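Local coordinates for protein galactose-1-phosphate uridylyltransferase (Pyrobaculum aerophilum str. IM2, PDB 6K9Z) that probably transfers uridylyl groups between UDP-glucose and hexose 1-phosphates in carbohydrate metabolism, using zinc as cofactor, at residues G75-H86 / T137-I145. The protein carries 1 engineered substitution. Sequence-based numbering, arbitrary orientation.
Sequences GSSLVVVETPQH and THPFSQIYI. Engineered in segment 137-145: F140 (natural residue His). With ZN (zinc ion), chain C; UDP (uridine-5'-diphosphate), chain G.
S76 to V81 pair antiparallel with F140 to I145 as neighbouring strands of the half-barrel sheet of this HIT-clan transferase, the segments running at 155° to each other. Paired backbone hydrogen bonds join S76 with I145, L78 with I143 and V80 with S141; a weak one, from E82 N to P139 O, follows. V79, Q142 and Y144 line the UDP pocket, on the face that F140 shares. F140, engineered in place of the histidine predicted to carry the UMP intermediate, packs its CD2 against V79 CG1 at 4.0 Å, and Y144 OH donates to UDP O2B (2.7 Å), which lies in the plane of the tyrosine ring. On the other face, which helix 96-114 covers, V80 CG2 meets I143 CD1 at 3.5 Å. The carboxylate of E82, salt-bridged through OE1 to R126, accepts from S141 OG at OE2, on its anti side. Past the strands, H86 and H138 bind zinc through ND1 with C30 and C33, their rings meeting obliquely. H138 has its CG anti to the backbone N (chi1 -160°), which lays the ring beside the 83-86 loop, where NE2 donates in its ring plane to T83 O (2.7 Å). H86 NE2 donates less directly to T137 OG1 (2.7 Å), 22° out of the imidazole plane.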
ATOM      1  N   GLY A  75      -6.423   0.896  22.764  1.00 22.79           N
ATOM      2  CA  GLY A  75      -5.060   0.374  22.599  1.00 22.17           C
ATOM      3  C   GLY A  75      -4.005   1.339  23.068  1.00 22.12           C
ATOM      4  O   GLY A  75      -4.285   2.161  23.966  1.00 22.50           O
ATOM      5  N   SER A  76      -2.783   1.133  22.592  1.00 21.75           N
ATOM      6  CA  SER A  76      -1.605   1.954  22.947  1.00 22.26           C
ATOM      7  C   SER A  76      -0.836   2.186  21.666  1.00 21.01           C
ATOM      8  O   SER A  76      -0.713   1.242  20.839  1.00 19.84           O
ATOM      9  CB  SER A  76      -0.691   1.321  23.962  1.00 24.09           C
ATOM     10  OG  SER A  76      -1.412   0.890  25.070  1.00 27.77           O
ATOM     11  N   SER A  77      -0.312   3.384  21.532  1.00 20.10           N
ATOM     12  CA  SER A  77       0.634   3.751  20.452  1.00 19.74           C
ATOM     13  C   SER A  77       1.917   4.216  21.139  1.00 19.21           C
ATOM     14  O   SER A  77       1.832   5.131  21.977  1.00 20.74           O
ATOM     15  CB  SER A  77       0.066   4.774  19.576  1.00 19.27           C
ATOM     16  OG  SER A  77       1.057   5.189  18.668  1.00 19.58           O
ATOM     17  N   LEU A  78       3.002   3.470  20.910  1.00 18.56           N
ATOM     18  CA  LEU A  78       4.278   3.617  21.621  1.00 18.65           C
ATOM     19  C   LEU A  78       5.398   3.916  20.621  1.00 18.16           C
ATOM     20  O   LEU A  78       5.370   3.433  19.483  1.00 17.42           O
ATOM     21  CB  LEU A  78       4.573   2.336  22.408  1.00 19.33           C
ATOM     22  CG  LEU A  78       3.519   1.879  23.418  1.00 20.04           C
ATOM     23  CD1 LEU A  78       3.945   0.520  24.002  1.00 21.10           C
ATOM     24  CD2 LEU A  78       3.325   2.881  24.507  1.00 21.63           C
ATOM     25  N   VAL A  79       6.354   4.678  21.083  1.00 18.80           N
ATOM     26  CA  VAL A  79       7.621   4.976  20.382  1.00 18.99           C
ATOM     27  C   VAL A  79       8.704   4.210  21.106  1.00 19.18           C
ATOM     28  O   VAL A  79       8.825   4.308  22.343  1.00 19.55           O
ATOM     29  CB  VAL A  79       7.917   6.479  20.318  1.00 19.97           C
ATOM     30  CG1 VAL A  79       9.260   6.719  19.662  1.00 20.64           C
ATOM     31  CG2 VAL A  79       6.819   7.216  19.590  1.00 20.55           C
ATOM     32  N   VAL A  80       9.489   3.480  20.335  1.00 18.81           N
ATOM     33  CA  VAL A  80      10.688   2.768  20.845  1.00 19.24           C
ATOM     34  C   VAL A  80      11.879   3.669  20.478  1.00 20.29           C
ATOM     35  O   VAL A  80      12.251   3.679  19.272  1.00 19.85           O
ATOM     36  CB  VAL A  80      10.818   1.388  20.200  1.00 18.78           C
ATOM     37  CG1 VAL A  80      12.086   0.654  20.663  1.00 19.75           C
ATOM     38  CG2 VAL A  80       9.551   0.540  20.416  1.00 18.71           C
ATOM     39  N   VAL A  81      12.446   4.348  21.462  1.00 20.20           N
ATOM     40  CA  VAL A  81      13.681   5.147  21.272  1.00 21.31           C
ATOM     41  C   VAL A  81      14.816   4.149  21.404  1.00 21.64           C
ATOM     42  O   VAL A  81      15.060   3.646  22.522  1.00 22.10           O
ATOM     43  CB  VAL A  81      13.785   6.338  22.224  1.00 22.01           C
ATOM     44  CG1 VAL A  81      14.918   7.266  21.820  1.00 23.00           C
ATOM     45  CG2 VAL A  81      12.487   7.092  22.358  1.00 22.02           C
ATOM     46  N   GLU A  82      15.504   3.919  20.299  1.00 21.29           N
ATOM     47  CA  GLU A  82      16.404   2.770  20.088  1.00 21.53           C
ATOM     48  C   GLU A  82      17.792   2.960  20.709  1.00 22.64           C
ATOM     49  O   GLU A  82      18.484   1.962  20.825  1.00 22.62           O
ATOM     50  CB  GLU A  82      16.501   2.508  18.601  1.00 21.33           C
ATOM     51  CG  GLU A  82      15.209   1.946  18.044  1.00 20.88           C
ATOM     52  CD  GLU A  82      15.219   1.893  16.517  1.00 21.76           C
ATOM     53  OE1 GLU A  82      16.177   2.456  15.935  1.00 23.30           O
ATOM     54  OE2 GLU A  82      14.384   1.156  15.949  1.00 21.13           O
ATOM     55  N   THR A  83      18.171   4.196  21.024  1.00 23.44           N
ATOM     56  CA  THR A  83      19.513   4.577  21.546  1.00 24.87           C
ATOM     57  C   THR A  83      19.382   5.987  22.077  1.00 25.61           C
ATOM     58  O   THR A  83      18.590   6.754  21.533  1.00 25.65           O
ATOM     59  CB  THR A  83      20.582   4.538  20.439  1.00 25.25           C
ATOM     60  OG1 THR A  83      21.789   5.103  20.927  1.00 26.51           O
ATOM     61  CG2 THR A  83      20.163   5.337  19.209  1.00 25.67           C
ATOM     62  N   PRO A  84      20.141   6.374  23.121  1.00 27.01           N
ATOM     63  CA  PRO A  84      20.213   7.763  23.556  1.00 28.96           C
ATOM     64  C   PRO A  84      20.973   8.661  22.550  1.00 30.44           C
ATOM     65  O   PRO A  84      20.802   9.839  22.584  1.00 30.83           O
ATOM     66  CB  PRO A  84      20.921   7.634  24.936  1.00 29.92           C
ATOM     67  CG  PRO A  84      21.719   6.356  24.877  1.00 29.57           C
ATOM     68  CD  PRO A  84      20.944   5.458  23.957  1.00 27.79           C
ATOM     69  N   GLN A  85      21.751   8.044  21.653  1.00 31.69           N
ATOM     70  CA  GLN A  85      22.581   8.796  20.672  1.00 34.34           C
ATOM     71  C   GLN A  85      21.739   9.219  19.463  1.00 33.50           C
ATOM     72  O   GLN A  85      21.195   8.340  18.776  1.00 31.73           O
ATOM     73  CB  GLN A  85      23.754   7.933  20.204  1.00 36.78           C
ATOM     74  CG  GLN A  85      24.811   7.702  21.273  1.00 41.35           C
ATOM     75  CD  GLN A  85      25.968   6.879  20.762  1.00 44.76           C
ATOM     76  OE1 GLN A  85      27.031   6.819  21.375  1.00 51.81           O
ATOM     77  NE2 GLN A  85      25.772   6.236  19.624  1.00 45.16           N
ATOM     78  N   HIS A  86      21.613  10.532  19.253  1.00 34.46           N
ATOM     79  CA  HIS A  86      20.846  11.107  18.117  1.00 35.11           C
ATOM     80  C   HIS A  86      21.525  10.881  16.761  1.00 36.69           C
ATOM     81  O   HIS A  86      20.805  10.573  15.798  1.00 35.77           O
ATOM     82  CB  HIS A  86      20.598  12.601  18.349  1.00 36.18           C
ATOM     83  CG  HIS A  86      19.622  13.194  17.394  1.00 35.66           C
ATOM     84  ND1 HIS A  86      18.311  13.432  17.740  1.00 35.81           N
ATOM     85  CD2 HIS A  86      19.756  13.593  16.112  1.00 37.12           C
ATOM     86  CE1 HIS A  86      17.679  13.959  16.713  1.00 35.67           C
ATOM     87  NE2 HIS A  86      18.543  14.066  15.702  1.00 36.63           N
ATOM     88  N   THR A 137      15.094  12.605  13.035  1.00 33.40           N
ATOM     89  CA  THR A 137      16.374  11.946  12.645  1.00 34.65           C
ATOM     90  C   THR A 137      16.848  10.977  13.749  1.00 32.55           C
ATOM     91  O   THR A 137      17.677  10.073  13.472  1.00 35.78           O
ATOM     92  CB  THR A 137      17.383  13.020  12.227  1.00 37.56           C
ATOM     93  OG1 THR A 137      17.517  14.077  13.195  1.00 40.93           O
ATOM     94  CG2 THR A 137      16.952  13.654  10.917  1.00 39.28           C
ATOM     95  N   HIS A 138      16.298  11.071  14.957  1.00 29.14           N
ATOM     96  CA  HIS A 138      16.684  10.159  16.066  1.00 25.76           C
ATOM     97  C   HIS A 138      16.200   8.762  15.731  1.00 24.07           C
ATOM     98  O   HIS A 138      15.051   8.629  15.305  1.00 22.43           O
ATOM     99  CB  HIS A 138      16.104  10.682  17.390  1.00 25.61           C
ATOM    100  CG  HIS A 138      16.803  10.146  18.599  1.00 24.75           C
ATOM    101  ND1 HIS A 138      17.549  10.917  19.429  1.00 24.40           N
ATOM    102  CD2 HIS A 138      16.852   8.895  19.078  1.00 22.93           C
ATOM    103  CE1 HIS A 138      18.025  10.180  20.421  1.00 24.76           C
ATOM    104  NE2 HIS A 138      17.634   8.897  20.212  1.00 23.07           N
ATOM    105  N   PRO A 139      17.058   7.713  15.878  1.00 22.93           N
ATOM    106  CA  PRO A 139      16.661   6.337  15.609  1.00 21.85           C
ATOM    107  C   PRO A 139      15.500   5.930  16.517  1.00 21.07           C
ATOM    108  O   PRO A 139      15.619   6.000  17.734  1.00 21.15           O
ATOM    109  CB  PRO A 139      17.882   5.495  15.972  1.00 22.12           C
ATOM    110  CG  PRO A 139      19.017   6.438  15.777  1.00 23.46           C
ATOM    111  CD  PRO A 139      18.481   7.771  16.264  1.00 23.91           C
ATOM    112  N   PHE A 140      14.421   5.475  15.899  1.00 20.18           N
ATOM    113  CA  PHE A 140      13.222   5.009  16.640  1.00 19.71           C
ATOM    114  C   PHE A 140      12.421   4.062  15.748  1.00 19.18           C
ATOM    115  O   PHE A 140      12.478   4.117  14.495  1.00 18.93           O
ATOM    116  CB  PHE A 140      12.347   6.157  17.146  1.00 20.46           C
ATOM    117  CG  PHE A 140      11.529   6.820  16.074  1.00 21.21           C
ATOM    118  CD1 PHE A 140      12.092   7.800  15.281  1.00 22.80           C
ATOM    119  CD2 PHE A 140      10.223   6.450  15.830  1.00 20.61           C
ATOM    120  CE1 PHE A 140      11.363   8.404  14.272  1.00 23.48           C
ATOM    121  CE2 PHE A 140       9.490   7.046  14.810  1.00 21.17           C
ATOM    122  CZ  PHE A 140      10.065   8.011  14.030  1.00 22.74           C
ATOM    123  N   SER A 141      11.601   3.291  16.433  1.00 18.45           N
ATOM    124  CA  SER A 141      10.568   2.419  15.835  1.00 17.73           C
ATOM    125  C   SER A 141       9.240   2.647  16.591  1.00 16.86           C
ATOM    126  O   SER A 141       9.208   3.421  17.528  1.00 16.42           O
ATOM    127  CB  SER A 141      11.059   0.971  15.805  1.00 17.91           C
ATOM    128  OG  SER A 141      11.760   0.602  16.969  1.00 21.19           O
ATOM    129  N   GLN A 142       8.205   1.924  16.211  1.00 15.91           N
ATOM    130  CA  GLN A 142       6.850   2.178  16.711  1.00 16.44           C
ATOM    131  C   GLN A 142       6.220   0.842  17.088  1.00 15.84           C
ATOM    132  O   GLN A 142       6.486  -0.169  16.445  1.00 15.52           O
ATOM    133  CB  GLN A 142       6.008   2.954  15.682  1.00 17.01           C
ATOM    134  CG  GLN A 142       6.482   4.400  15.440  1.00 18.22           C
ATOM    135  CD  GLN A 142       5.478   5.182  14.637  1.00 20.06           C
ATOM    136  OE1 GLN A 142       4.339   5.471  15.069  1.00 22.47           O
ATOM    137  NE2 GLN A 142       5.904   5.541  13.451  1.00 19.25           N
ATOM    138  N   ILE A 143       5.355   0.905  18.089  1.00 15.70           N
ATOM    139  CA  ILE A 143       4.430  -0.203  18.423  1.00 15.29           C
ATOM    140  C   ILE A 143       2.987   0.328  18.434  1.00 15.68           C
ATOM    141  O   ILE A 143       2.732   1.340  19.104  1.00 15.40           O
ATOM    142  CB  ILE A 143       4.779  -0.787  19.799  1.00 15.86           C
ATOM    143  CG1 ILE A 143       6.189  -1.392  19.859  1.00 15.99           C
ATOM    144  CG2 ILE A 143       3.722  -1.830  20.163  1.00 16.37           C
ATOM    145  CD1 ILE A 143       6.782  -1.449  21.250  1.00 16.70           C
ATOM    146  N   TYR A 144       2.072  -0.369  17.765  1.00 15.82           N
ATOM    147  CA  TYR A 144       0.627  -0.173  17.970  1.00 16.04           C
ATOM    148  C   TYR A 144       0.134  -1.435  18.653  1.00 16.06           C
ATOM    149  O   TYR A 144       0.333  -2.542  18.104  1.00 15.61           O
ATOM    150  CB  TYR A 144      -0.139   0.023  16.673  1.00 16.30           C
ATOM    151  CG  TYR A 144       0.144   1.244  15.832  1.00 16.48           C
ATOM    152  CD1 TYR A 144       0.753   2.398  16.324  1.00 16.60           C
ATOM    153  CD2 TYR A 144      -0.247   1.238  14.489  1.00 16.48           C
ATOM    154  CE1 TYR A 144       0.963   3.501  15.518  1.00 17.33           C
ATOM    155  CE2 TYR A 144      -0.052   2.347  13.682  1.00 16.89           C
ATOM    156  CZ  TYR A 144       0.551   3.481  14.196  1.00 17.22           C
ATOM    157  OH  TYR A 144       0.786   4.573  13.429  1.00 17.70           O
ATOM    158  N   ILE A 145      -0.473  -1.280  19.808  1.00 16.42           N
ATOM    159  CA  ILE A 145      -1.228  -2.364  20.484  1.00 16.43           C
ATOM    160  C   ILE A 145      -2.689  -2.094  20.130  1.00 16.56           C
ATOM    161  O   ILE A 145      -3.201  -1.039  20.497  1.00 16.58           O
ATOM    162  CB  ILE A 145      -0.956  -2.339  22.005  1.00 17.83           C
ATOM    163  CG1 ILE A 145       0.538  -2.551  22.284  1.00 17.74           C
ATOM    164  CG2 ILE A 145      -1.766  -3.404  22.681  1.00 18.23           C
ATOM    165  CD1 ILE A 145       0.975  -2.428  23.702  1.00 18.82           C
TER
HETATM  166 ZN    ZN C 401      17.455  13.033  19.429  1.00 24.16          ZN
HETATM  167  N1  UDP G 405       6.261  11.560  17.826  1.00 50.53           N
HETATM  168  C2  UDP G 405       6.069  11.664  19.210  1.00 52.26           C
HETATM  169  N3  UDP G 405       6.364  12.784  19.863  1.00 57.61           N
HETATM  170  C4  UDP G 405       6.806  13.826  19.192  1.00 56.78           C
HETATM  171  C5  UDP G 405       6.986  13.789  17.837  1.00 54.31           C
HETATM  172  C6  UDP G 405       6.686  12.623  17.177  1.00 53.88           C
HETATM  173  O2  UDP G 405       5.677  10.759  19.888  1.00 48.25           O
HETATM  174  O4  UDP G 405       7.083  14.850  19.789  1.00 61.04           O
HETATM  175  C1' UDP G 405       5.910  10.393  17.042  1.00 47.06           C
HETATM  176  C2' UDP G 405       4.815  10.963  16.140  1.00 46.67           C
HETATM  177  O2' UDP G 405       3.598  11.367  16.730  1.00 41.24           O
HETATM  178  C3' UDP G 405       4.608   9.874  15.134  1.00 40.06           C
HETATM  179  C4' UDP G 405       5.979   9.398  14.926  1.00 46.27           C
HETATM  180  O4' UDP G 405       6.760   9.959  15.990  1.00 46.95           O
HETATM  181  O3' UDP G 405       3.757   8.855  15.536  1.00 40.37           O
HETATM  182  C5' UDP G 405       6.137   9.934  13.515  1.00 54.67           C
HETATM  183  O5' UDP G 405       5.213   9.303  12.590  1.00 63.43           O
HETATM  184  PA  UDP G 405       3.596   9.459  12.301  1.00 71.02           P
HETATM  185  O1A UDP G 405       3.086  10.875  12.462  1.00 68.71           O
HETATM  186  O2A UDP G 405       3.464   9.095  10.857  1.00 62.26           O
HETATM  187  O3A UDP G 405       2.868   8.374  13.279  1.00 38.42           O
HETATM  188  PB  UDP G 405       1.416   8.145  13.788  1.00 21.82           P
HETATM  189  O1B UDP G 405       1.223   9.333  14.503  1.00 41.19           O
HETATM  190  O2B UDP G 405       1.398   6.916  14.596  1.00 24.22           O
HETATM  191  O3B UDP G 405       0.567   8.104  12.659  1.00 35.69           O